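Local coordinates for protein dihydropyrimidinase (PDB 2FTW) that catalyses the reversible, zinc-dependent hydrolytic ring opening of 5,6-dihydrouracil and 5,6-dihydrothymine, the second step of reductive pyrimidine degradation, at residues Val51-Asp55 and Lys56-Pro60; Lys204-Met208 and Gly209-Pro213; Thr438-Ala442 and Gly443-Trp447. All coordinates share one frame; numbering follows the deposited sequence.

Contact 1: residues Val51-Asp55 and Lys56-Pro60; sequences VDATD and KLLLP
Ala53 and Lys56 close a type II beta turn that carries the chain from the end of strand 50-52 into strand 57-64. The turn's own hydrogen bond runs from Lys56 N to Ala53 O over 2.9 Å. Asp55, the third residue of the turn, takes the positive phi (60°) that a type II turn asks for there.

A second set of polar bonds braces the approach to the turn. Asp52 OD1 accepts from Thr54 N at 3.0 Å, which makes an Asx turn, and the amide meets the carboxylate from above its plane. Asn14 ND2 bonds to the same oxygen, so two firm donors grip it. Thr54 OG1 also lies close to Asp52 OD1, but at 2.5 Å the distance is too short to be taken at face value and that bond is doubtful. On the other flank, the Lys56 chain, extended beyond CG, runs back alongside the turn with its CG 3.6 Å from Thr54 O. Its ammonium group then reaches Asp52 O through a water: Lys56 NZ donates a hydrogen bond to the water, 3.0 Å away, and the water donates to Asp52 O at 2.7 Å.

The closest apolar contact is Leu58 CD1 against Ala53 CB, 3.6 Å. The leucine's first two torsions together (chi1 -77°, chi2 60°) send this methyl back to the alanine. Ile12 of strand 10-13 packs on both residues.

The chemistry implies a turn with a greasy inside and a polar outside. Donors from Thr54 N and Asn14 ND2 would be expected to favour the ionised carboxylate of Asp52, while the lysine reaches the Asp52 carbonyl through a water and not directly.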
ATOM      1  N   VAL A  51      24.652 -44.441  -3.275  1.00 34.42           N
ATOM      2  CA  VAL A  51      24.038 -43.809  -2.108  1.00 34.06           C
ATOM      3  C   VAL A  51      22.528 -44.022  -2.184  1.00 33.61           C
ATOM      4  O   VAL A  51      21.933 -43.896  -3.251  1.00 33.33           O
ATOM      5  CB  VAL A  51      24.331 -42.293  -2.057  1.00 34.28           C
ATOM      6  CG1 VAL A  51      23.730 -41.667  -0.800  1.00 34.82           C
ATOM      7  CG2 VAL A  51      25.823 -42.038  -2.090  1.00 34.53           C
ATOM      8  N   ASP A  52      21.917 -44.341  -1.047  1.00 33.07           N
ATOM      9  CA  ASP A  52      20.470 -44.511  -0.975  1.00 32.64           C
ATOM     10  C   ASP A  52      19.824 -43.205  -0.519  1.00 32.12           C
ATOM     11  O   ASP A  52      20.208 -42.635   0.506  1.00 32.61           O
ATOM     12  CB  ASP A  52      20.125 -45.629   0.007  1.00 33.12           C
ATOM     13  CG  ASP A  52      18.719 -46.196  -0.195  1.00 33.74           C
ATOM     14  OD1 ASP A  52      17.935 -45.679  -1.019  1.00 34.79           O
ATOM     15  OD2 ASP A  52      18.397 -47.188   0.489  1.00 37.55           O
ATOM     16  N   ALA A  53      18.852 -42.723  -1.283  1.00 31.00           N
ATOM     17  CA  ALA A  53      18.076 -41.557  -0.877  1.00 30.11           C
ATOM     18  C   ALA A  53      16.598 -41.918  -0.760  1.00 29.15           C
ATOM     19  O   ALA A  53      15.736 -41.070  -0.981  1.00 28.45           O
ATOM     20  CB  ALA A  53      18.286 -40.411  -1.857  1.00 29.96           C
ATOM     21  N   THR A  54      16.312 -43.177  -0.411  1.00 28.05           N
ATOM     22  CA  THR A  54      14.938 -43.604  -0.117  1.00 28.02           C
ATOM     23  C   THR A  54      14.301 -42.624   0.894  1.00 27.23           C
ATOM     24  O   THR A  54      14.921 -42.282   1.891  1.00 27.25           O
ATOM     25  CB  THR A  54      14.889 -45.050   0.460  1.00 27.97           C
ATOM     26  OG1 THR A  54      15.543 -45.956  -0.444  1.00 29.24           O
ATOM     27  CG2 THR A  54      13.453 -45.517   0.655  1.00 27.57           C
ATOM     28  N   ASP A  55      13.078 -42.171   0.604  1.00 26.83           N
ATOM     29  CA  ASP A  55      12.354 -41.170   1.421  1.00 26.38           C
ATOM     30  C   ASP A  55      13.051 -39.794   1.581  1.00 25.75           C
ATOM     31  O   ASP A  55      12.627 -38.957   2.395  1.00 25.26           O
ATOM     32  CB  ASP A  55      11.992 -41.754   2.798  1.00 26.75           C
ATOM     33  CG  ASP A  55      10.891 -42.801   2.722  1.00 28.07           C
ATOM     34  OD1 ASP A  55      10.296 -42.974   1.636  1.00 28.67           O
ATOM     35  OD2 ASP A  55      10.617 -43.450   3.759  1.00 30.82           O
ATOM     36  N   LYS A  56      14.084 -39.543   0.785  1.00 24.94           N
ATOM     37  CA  LYS A  56      14.856 -38.313   0.894  1.00 24.60           C
ATOM     38  C   LYS A  56      14.810 -37.512  -0.403  1.00 23.84           C
ATOM     39  O   LYS A  56      14.335 -37.996  -1.436  1.00 22.71           O
ATOM     40  CB  LYS A  56      16.295 -38.638   1.281  1.00 24.73           C
ATOM     41  CG  LYS A  56      16.398 -39.098   2.723  1.00 25.30           C
ATOM     42  CD  LYS A  56      17.623 -39.921   2.983  1.00 25.38           C
ATOM     43  CE  LYS A  56      17.544 -40.542   4.375  1.00 26.52           C
ATOM     44  NZ  LYS A  56      18.877 -41.002   4.857  1.00 27.76           N
ATOM     45  N   LEU A  57      15.311 -36.285  -0.320  1.00 23.29           N
ATOM     46  CA  LEU A  57      15.283 -35.342  -1.433  1.00 23.37           C
ATOM     47  C   LEU A  57      16.692 -35.066  -1.917  1.00 23.31           C
ATOM     48  O   LEU A  57      17.621 -35.020  -1.115  1.00 23.36           O
ATOM     49  CB  LEU A  57      14.621 -34.045  -0.990  1.00 22.88           C
ATOM     50  CG  LEU A  57      13.293 -34.221  -0.243  1.00 21.53           C
ATOM     51  CD1 LEU A  57      12.731 -32.857   0.110  1.00 19.89           C
ATOM     52  CD2 LEU A  57      12.273 -35.057  -1.061  1.00 19.96           C
ATOM     53  N   LEU A  58      16.840 -34.941  -3.237  1.00 23.46           N
ATOM     54  CA  LEU A  58      18.085 -34.507  -3.861  1.00 23.57           C
ATOM     55  C   LEU A  58      17.912 -33.042  -4.255  1.00 23.54           C
ATOM     56  O   LEU A  58      17.135 -32.727  -5.163  1.00 23.20           O
ATOM     57  CB  LEU A  58      18.399 -35.348  -5.098  1.00 23.68           C
ATOM     58  CG  LEU A  58      18.970 -36.750  -4.878  1.00 24.81           C
ATOM     59  CD1 LEU A  58      18.028 -37.626  -4.081  1.00 25.25           C
ATOM     60  CD2 LEU A  58      19.284 -37.389  -6.208  1.00 24.57           C
ATOM     61  N   LEU A  59      18.617 -32.158  -3.553  1.00 23.01           N
ATOM     62  CA  LEU A  59      18.586 -30.730  -3.837  1.00 23.38           C
ATOM     63  C   LEU A  59      19.911 -30.297  -4.447  1.00 23.48           C
ATOM     64  O   LEU A  59      20.972 -30.887  -4.135  1.00 23.56           O
ATOM     65  CB  LEU A  59      18.338 -29.925  -2.559  1.00 22.99           C
ATOM     66  CG  LEU A  59      17.383 -30.539  -1.547  1.00 23.17           C
ATOM     67  CD1 LEU A  59      17.237 -29.611  -0.369  1.00 23.97           C
ATOM     68  CD2 LEU A  59      16.030 -30.838  -2.169  1.00 23.04           C
ATOM     69  N   PRO A  60      19.870 -29.267  -5.319  1.00 23.37           N
ATOM     70  CA  PRO A  60      21.144 -28.688  -5.724  1.00 23.15           C
ATOM     71  C   PRO A  60      21.821 -28.131  -4.485  1.00 23.36           C
ATOM     72  O   PRO A  60      21.145 -27.592  -3.591  1.00 23.68           O
ATOM     73  CB  PRO A  60      20.743 -27.556  -6.683  1.00 23.10           C
ATOM     74  CG  PRO A  60      19.322 -27.875  -7.099  1.00 23.02           C
ATOM     75  CD  PRO A  60      18.720 -28.574  -5.936  1.00 23.24           C
TER
HETATM   76  O   HOH W   1      20.954 -41.278   2.707  1.00 41.76           O

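Contact 2: residues Lys204-Met208 and Gly209-Pro213; sequences KMLEM and GITGP
Helix 195-207 ends here in a Schellman motif: Ile210 N bonds to Met205 O at 3.1 Å, Gly209 N bonds to Leu206 O at 3.0 Å, and Gly209 turns the chain out of the helix with a positive phi of 81°. Met205 O also takes a weak bond from Met208 N, which keeps its regular helical bond to Lys204 O as well, so the Met205 carbonyl of the last turn serves both the helix and its cap. Ile210 is next the centre of an inverse gamma turn, which leads the chain on toward helix 214-219.

Among the side chains, Ile210 does most of the work. Its CG1 branch lies beside the backbone N (chi1 -53°), and this lays the branch back along the helix end, where CD1 touches two methionines that meet it from directions about at right angles. Met205, bent at both chi2 and chi3, brings SD within 3.8 Å of that methyl, Ile210 CD1. Met208 is straight as far as SD and then folds at chi3 (64°), which sets CE alongside it too. Each methionine runs side by side with the isoleucine, all pointing the same way. A looser touch joins Leu206 CD2 to Thr211 CG2 at 4.3 Å.

The cluster belongs to a subunit interface of the tetramer. Glu483 of a neighbouring subunit packs on Met205 and Ile210, Leu484 of that subunit covers Met208, and Lys487 NZ from the same subunit bonds to Gly209 O. Back within the cap, Ile210 CD1 is equally distant from its two methionine partners, with Met208 CE, like Met205 SD, at 3.8 Å.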
ATOM      1  N   LYS A 204      25.001   9.768  20.053  1.00 27.07           N
ATOM      2  CA  LYS A 204      23.898   9.989  20.981  1.00 27.06           C
ATOM      3  C   LYS A 204      23.763   8.884  22.031  1.00 26.99           C
ATOM      4  O   LYS A 204      23.582   9.162  23.210  1.00 26.43           O
ATOM      5  CB  LYS A 204      22.585  10.094  20.219  1.00 27.08           C
ATOM      6  CG  LYS A 204      21.413  10.472  21.112  1.00 27.15           C
ATOM      7  CD  LYS A 204      20.109  10.436  20.381  1.00 27.43           C
ATOM      8  CE  LYS A 204      18.992  11.033  21.233  1.00 27.49           C
ATOM      9  NZ  LYS A 204      17.672  10.810  20.598  1.00 27.35           N
ATOM     10  N   MET A 205      23.814   7.636  21.597  1.00 27.11           N
ATOM     11  CA  MET A 205      23.603   6.524  22.520  1.00 27.91           C
ATOM     12  C   MET A 205      24.700   6.480  23.575  1.00 28.19           C
ATOM     13  O   MET A 205      24.401   6.400  24.763  1.00 27.89           O
ATOM     14  CB  MET A 205      23.504   5.191  21.771  1.00 27.96           C
ATOM     15  CG  MET A 205      22.138   4.936  21.120  1.00 28.27           C
ATOM     16  SD  MET A 205      20.696   5.273  22.164  1.00 29.70           S
ATOM     17  CE  MET A 205      20.215   6.907  21.617  1.00 29.38           C
ATOM     18  N   LEU A 206      25.957   6.572  23.134  1.00 28.80           N
ATOM     19  CA  LEU A 206      27.111   6.579  24.039  1.00 29.36           C
ATOM     20  C   LEU A 206      27.099   7.782  24.997  1.00 29.74           C
ATOM     21  O   LEU A 206      27.391   7.618  26.176  1.00 29.74           O
ATOM     22  CB  LEU A 206      28.423   6.540  23.249  1.00 29.25           C
ATOM     23  CG  LEU A 206      28.781   5.256  22.503  1.00 29.28           C
ATOM     24  CD1 LEU A 206      30.004   5.497  21.651  1.00 28.96           C
ATOM     25  CD2 LEU A 206      29.017   4.093  23.458  1.00 30.01           C
ATOM     26  N   GLU A 207      26.742   8.970  24.495  1.00 30.42           N
ATOM     27  CA  GLU A 207      26.543  10.175  25.333  1.00 31.03           C
ATOM     28  C   GLU A 207      25.463  10.036  26.409  1.00 31.00           C
ATOM     29  O   GLU A 207      25.502  10.741  27.417  1.00 30.91           O
ATOM     30  CB  GLU A 207      26.173  11.393  24.467  1.00 31.71           C
ATOM     31  CG  GLU A 207      27.367  12.141  23.884  1.00 33.40           C
ATOM     32  CD  GLU A 207      26.987  13.196  22.836  1.00 33.73           C
ATOM     33  OE1 GLU A 207      25.779  13.498  22.677  1.00 37.72           O
ATOM     34  OE2 GLU A 207      27.914  13.724  22.171  1.00 37.83           O
ATOM     35  N   MET A 208      24.469   9.181  26.166  1.00 30.90           N
ATOM     36  CA  MET A 208      23.425   8.892  27.150  1.00 30.82           C
ATOM     37  C   MET A 208      23.867   7.822  28.155  1.00 30.32           C
ATOM     38  O   MET A 208      23.117   7.498  29.078  1.00 30.02           O
ATOM     39  CB  MET A 208      22.150   8.419  26.452  1.00 30.88           C
ATOM     40  CG  MET A 208      21.415   9.528  25.731  1.00 32.21           C
ATOM     41  SD  MET A 208      19.961   8.986  24.819  1.00 32.22           S
ATOM     42  CE  MET A 208      18.926   8.400  26.138  1.00 33.25           C
ATOM     43  N   GLY A 209      25.064   7.262  27.959  1.00 29.77           N
ATOM     44  CA  GLY A 209      25.571   6.171  28.804  1.00 29.34           C
ATOM     45  C   GLY A 209      25.055   4.779  28.449  1.00 28.93           C
ATOM     46  O   GLY A 209      25.231   3.831  29.229  1.00 28.50           O
ATOM     47  N   ILE A 210      24.439   4.642  27.273  1.00 28.32           N
ATOM     48  CA  ILE A 210      23.897   3.357  26.823  1.00 28.13           C
ATOM     49  C   ILE A 210      25.000   2.629  26.041  1.00 27.89           C
ATOM     50  O   ILE A 210      25.068   2.694  24.804  1.00 27.49           O
ATOM     51  CB  ILE A 210      22.603   3.542  25.985  1.00 28.16           C
ATOM     52  CG1 ILE A 210      21.582   4.405  26.750  1.00 28.50           C
ATOM     53  CG2 ILE A 210      21.972   2.185  25.626  1.00 28.21           C
ATOM     54  CD1 ILE A 210      20.377   4.872  25.908  1.00 28.67           C
ATOM     55  N   THR A 211      25.865   1.941  26.788  1.00 27.75           N
ATOM     56  CA  THR A 211      27.111   1.373  26.251  1.00 27.77           C
ATOM     57  C   THR A 211      26.981  -0.074  25.804  1.00 27.41           C
ATOM     58  O   THR A 211      27.786  -0.541  24.998  1.00 27.10           O
ATOM     59  CB  THR A 211      28.268   1.456  27.284  1.00 28.11           C
ATOM     60  OG1 THR A 211      27.881   0.818  28.509  1.00 28.24           O
ATOM     61  CG2 THR A 211      28.625   2.898  27.559  1.00 28.26           C
ATOM     62  N   GLY A 212      25.965  -0.767  26.314  1.00 27.44           N
ATOM     63  CA  GLY A 212      25.763  -2.186  26.031  1.00 27.23           C
ATOM     64  C   GLY A 212      25.337  -2.446  24.597  1.00 27.12           C
ATOM     65  O   GLY A 212      25.064  -1.502  23.851  1.00 27.81           O
ATOM     66  N   PRO A 213      25.245  -3.725  24.207  1.00 26.55           N
ATOM     67  CA  PRO A 213      24.834  -4.122  22.855  1.00 26.60           C
ATOM     68  C   PRO A 213      23.481  -3.556  22.398  1.00 26.30           C
ATOM     69  O   PRO A 213      23.321  -3.223  21.219  1.00 26.63           O
ATOM     70  CB  PRO A 213      24.791  -5.657  22.940  1.00 26.60           C
ATOM     71  CG  PRO A 213      25.738  -5.985  24.009  1.00 26.47           C
ATOM     72  CD  PRO A 213      25.521  -4.908  25.040  1.00 26.68           C
TER

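Contact 3: residues Thr438-Ala442 and Gly443-Trp447; sequences TTIVA and GNIVW
Thr439 and Trp447 start the closely paired part of this hairpin, whose strands 431-441 and 444-448 run antiparallel. Thr439 N bonds to Trp447 O at 2.9 Å. In the other direction Thr439 O serves two donors: Val446 N comes in nearly straight at 3.2 Å (N-H...O 170°), and Trp447 N adds a weak, longer bond. Val446 and Trp447 thus both face Thr439, which is a classic beta bulge.

Beside the bulge, Val446 CG2 meets Val441 CG2 at 3.7 Å, the two side chains crossing at about a right angle. Val90 of helix 82-91 packs on both valines. Thr439 and Trp447 pass each other at a slant, the hydroxyl oxygen Thr439 OG1 lying 3.7 Å from Trp447 CD1 while it bonds to Val90 O. The indole, with CG opposite the backbone N (chi1 172°), packs against His419 edge-to-face. On the sheet's other face Ile440 CG1 and Ile445 CG1 touch more lightly, at 4.2 Å; Ile12 and Ile10 of strand 10-13 lie against them.

The turn end is the watered side. Val441 and Asn444 exchange two backbone bonds as short as any in the hairpin, but the Asn444 side chain is only partly buried, and its amide nitrogen bridges to Val441 O through a water. That water donates to Val441 O at 2.6 Å and accepts from Asn444 ND2 at 3.1 Å, while Asn444 OD1 takes the backbone N of Gly8. Ala442 and Gly443, both with positive phi, form the corner between the strands.

This is a beta hairpin with a two-residue loop, Ala442-Gly443, in a type I' turn, with a classic bulge farther along its strands, set between the small N-terminal sheet and the elements of the (beta-alpha)8-barrel.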
ATOM      1  N   THR A 438      23.469 -36.051   3.849  1.00 24.11           N
ATOM      2  CA  THR A 438      24.654 -36.275   3.024  1.00 24.53           C
ATOM      3  C   THR A 438      24.848 -35.102   2.053  1.00 24.54           C
ATOM      4  O   THR A 438      23.898 -34.645   1.432  1.00 24.57           O
ATOM      5  CB  THR A 438      24.558 -37.594   2.230  1.00 24.10           C
ATOM      6  OG1 THR A 438      24.235 -38.671   3.119  1.00 25.03           O
ATOM      7  CG2 THR A 438      25.849 -37.905   1.524  1.00 24.26           C
ATOM      8  N   THR A 439      26.079 -34.609   1.962  1.00 24.79           N
ATOM      9  CA  THR A 439      26.443 -33.578   0.999  1.00 25.01           C
ATOM     10  C   THR A 439      27.482 -34.178   0.047  1.00 24.99           C
ATOM     11  O   THR A 439      28.336 -34.974   0.448  1.00 25.26           O
ATOM     12  CB  THR A 439      26.994 -32.322   1.704  1.00 24.88           C
ATOM     13  OG1 THR A 439      26.101 -31.938   2.758  1.00 26.57           O
ATOM     14  CG2 THR A 439      27.166 -31.150   0.730  1.00 25.00           C
ATOM     15  N   ILE A 440      27.363 -33.822  -1.222  1.00 24.85           N
ATOM     16  CA  ILE A 440      28.223 -34.323  -2.276  1.00 24.95           C
ATOM     17  C   ILE A 440      28.730 -33.133  -3.081  1.00 24.97           C
ATOM     18  O   ILE A 440      27.932 -32.343  -3.592  1.00 25.35           O
ATOM     19  CB  ILE A 440      27.454 -35.315  -3.198  1.00 25.21           C
ATOM     20  CG1 ILE A 440      27.030 -36.558  -2.405  1.00 25.37           C
ATOM     21  CG2 ILE A 440      28.301 -35.719  -4.401  1.00 24.80           C
ATOM     22  CD1 ILE A 440      25.926 -37.362  -3.047  1.00 24.77           C
ATOM     23  N   VAL A 441      30.051 -32.991  -3.157  1.00 25.13           N
ATOM     24  CA  VAL A 441      30.695 -31.945  -3.950  1.00 24.85           C
ATOM     25  C   VAL A 441      31.546 -32.619  -5.023  1.00 24.73           C
ATOM     26  O   VAL A 441      32.378 -33.467  -4.713  1.00 24.77           O
ATOM     27  CB  VAL A 441      31.583 -31.036  -3.056  1.00 25.34           C
ATOM     28  CG1 VAL A 441      32.389 -30.029  -3.892  1.00 25.58           C
ATOM     29  CG2 VAL A 441      30.737 -30.333  -1.998  1.00 24.43           C
ATOM     30  N   ALA A 442      31.317 -32.240  -6.281  1.00 24.42           N
ATOM     31  CA  ALA A 442      32.037 -32.774  -7.438  1.00 24.36           C
ATOM     32  C   ALA A 442      32.058 -34.295  -7.451  1.00 24.18           C
ATOM     33  O   ALA A 442      33.099 -34.903  -7.677  1.00 24.14           O
ATOM     34  CB  ALA A 442      33.450 -32.215  -7.509  1.00 24.33           C
ATOM     35  N   GLY A 443      30.892 -34.890  -7.203  1.00 23.98           N
ATOM     36  CA  GLY A 443      30.723 -36.335  -7.186  1.00 24.05           C
ATOM     37  C   GLY A 443      31.335 -37.070  -6.004  1.00 24.04           C
ATOM     38  O   GLY A 443      31.351 -38.289  -6.001  1.00 23.94           O
ATOM     39  N   ASN A 444      31.815 -36.338  -4.997  1.00 24.26           N
ATOM     40  CA  ASN A 444      32.482 -36.929  -3.835  1.00 24.17           C
ATOM     41  C   ASN A 444      31.710 -36.619  -2.560  1.00 24.48           C
ATOM     42  O   ASN A 444      31.247 -35.480  -2.363  1.00 23.76           O
ATOM     43  CB  ASN A 444      33.910 -36.381  -3.683  1.00 24.40           C
ATOM     44  CG  ASN A 444      34.849 -36.809  -4.813  1.00 24.48           C
ATOM     45  OD1 ASN A 444      34.909 -37.978  -5.187  1.00 25.62           O
ATOM     46  ND2 ASN A 444      35.609 -35.859  -5.332  1.00 23.41           N
ATOM     47  N   ILE A 445      31.580 -37.620  -1.686  1.00 24.33           N
ATOM     48  CA  ILE A 445      30.941 -37.410  -0.381  1.00 24.43           C
ATOM     49  C   ILE A 445      31.883 -36.641   0.532  1.00 24.40           C
ATOM     50  O   ILE A 445      33.012 -37.073   0.783  1.00 24.39           O
ATOM     51  CB  ILE A 445      30.532 -38.742   0.306  1.00 24.50           C
ATOM     52  CG1 ILE A 445      29.362 -39.384  -0.441  1.00 24.57           C
ATOM     53  CG2 ILE A 445      30.150 -38.515   1.795  1.00 24.03           C
ATOM     54  CD1 ILE A 445      28.956 -40.777   0.099  1.00 24.48           C
ATOM     55  N   VAL A 446      31.388 -35.516   1.050  1.00 24.49           N
ATOM     56  CA  VAL A 446      32.142 -34.659   1.969  1.00 24.64           C
ATOM     57  C   VAL A 446      31.455 -34.541   3.339  1.00 24.91           C
ATOM     58  O   VAL A 446      32.073 -34.108   4.306  1.00 24.36           O
ATOM     59  CB  VAL A 446      32.367 -33.251   1.370  1.00 24.61           C
ATOM     60  CG1 VAL A 446      33.351 -33.312   0.199  1.00 24.20           C
ATOM     61  CG2 VAL A 446      31.049 -32.616   0.936  1.00 24.79           C
ATOM     62  N   TRP A 447      30.173 -34.923   3.395  1.00 25.21           N
ATOM     63  CA  TRP A 447      29.421 -35.037   4.635  1.00 25.57           C
ATOM     64  C   TRP A 447      28.463 -36.225   4.517  1.00 26.28           C
ATOM     65  O   TRP A 447      27.728 -36.351   3.524  1.00 25.09           O
ATOM     66  CB  TRP A 447      28.645 -33.736   4.887  1.00 25.41           C
ATOM     67  CG  TRP A 447      27.680 -33.750   6.033  1.00 25.13           C
ATOM     68  CD1 TRP A 447      26.327 -33.839   5.950  1.00 25.74           C
ATOM     69  CD2 TRP A 447      27.984 -33.613   7.424  1.00 24.26           C
ATOM     70  NE1 TRP A 447      25.767 -33.784   7.194  1.00 25.45           N
ATOM     71  CE2 TRP A 447      26.759 -33.647   8.122  1.00 25.16           C
ATOM     72  CE3 TRP A 447      29.169 -33.475   8.150  1.00 25.21           C
ATOM     73  CZ2 TRP A 447      26.680 -33.548   9.522  1.00 25.29           C
ATOM     74  CZ3 TRP A 447      29.088 -33.368   9.552  1.00 24.90           C
ATOM     75  CH2 TRP A 447      27.852 -33.409  10.213  1.00 24.93           C
TER
HETATM   76  O   HOH W   2      34.841 -33.132  -4.015  1.00 26.95           O

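Overall arrangement
Along the chain the three contacts come in series: the turn at 51-60, the helix end at 204-213 and the hairpin at 438-447. Contacts 1 and 3 are neighbours, their centres 12 Å apart, and they touch where Val51 CG2 packs on Ile445 CD1 at 4.0 Å. Strand 57-64, entered from contact 1, and the hairpin of contact 3 belong to one branched sheet linked through strand 402-406, so parts of the chain almost 400 residues apart meet beside strand 10-13. Contact 2 lies across the chain's centre, about 51 Å from contact 1 and 48 Å from contact 3 between centres. It serves a subunit interface, whereas the other two join sheets within one subunit.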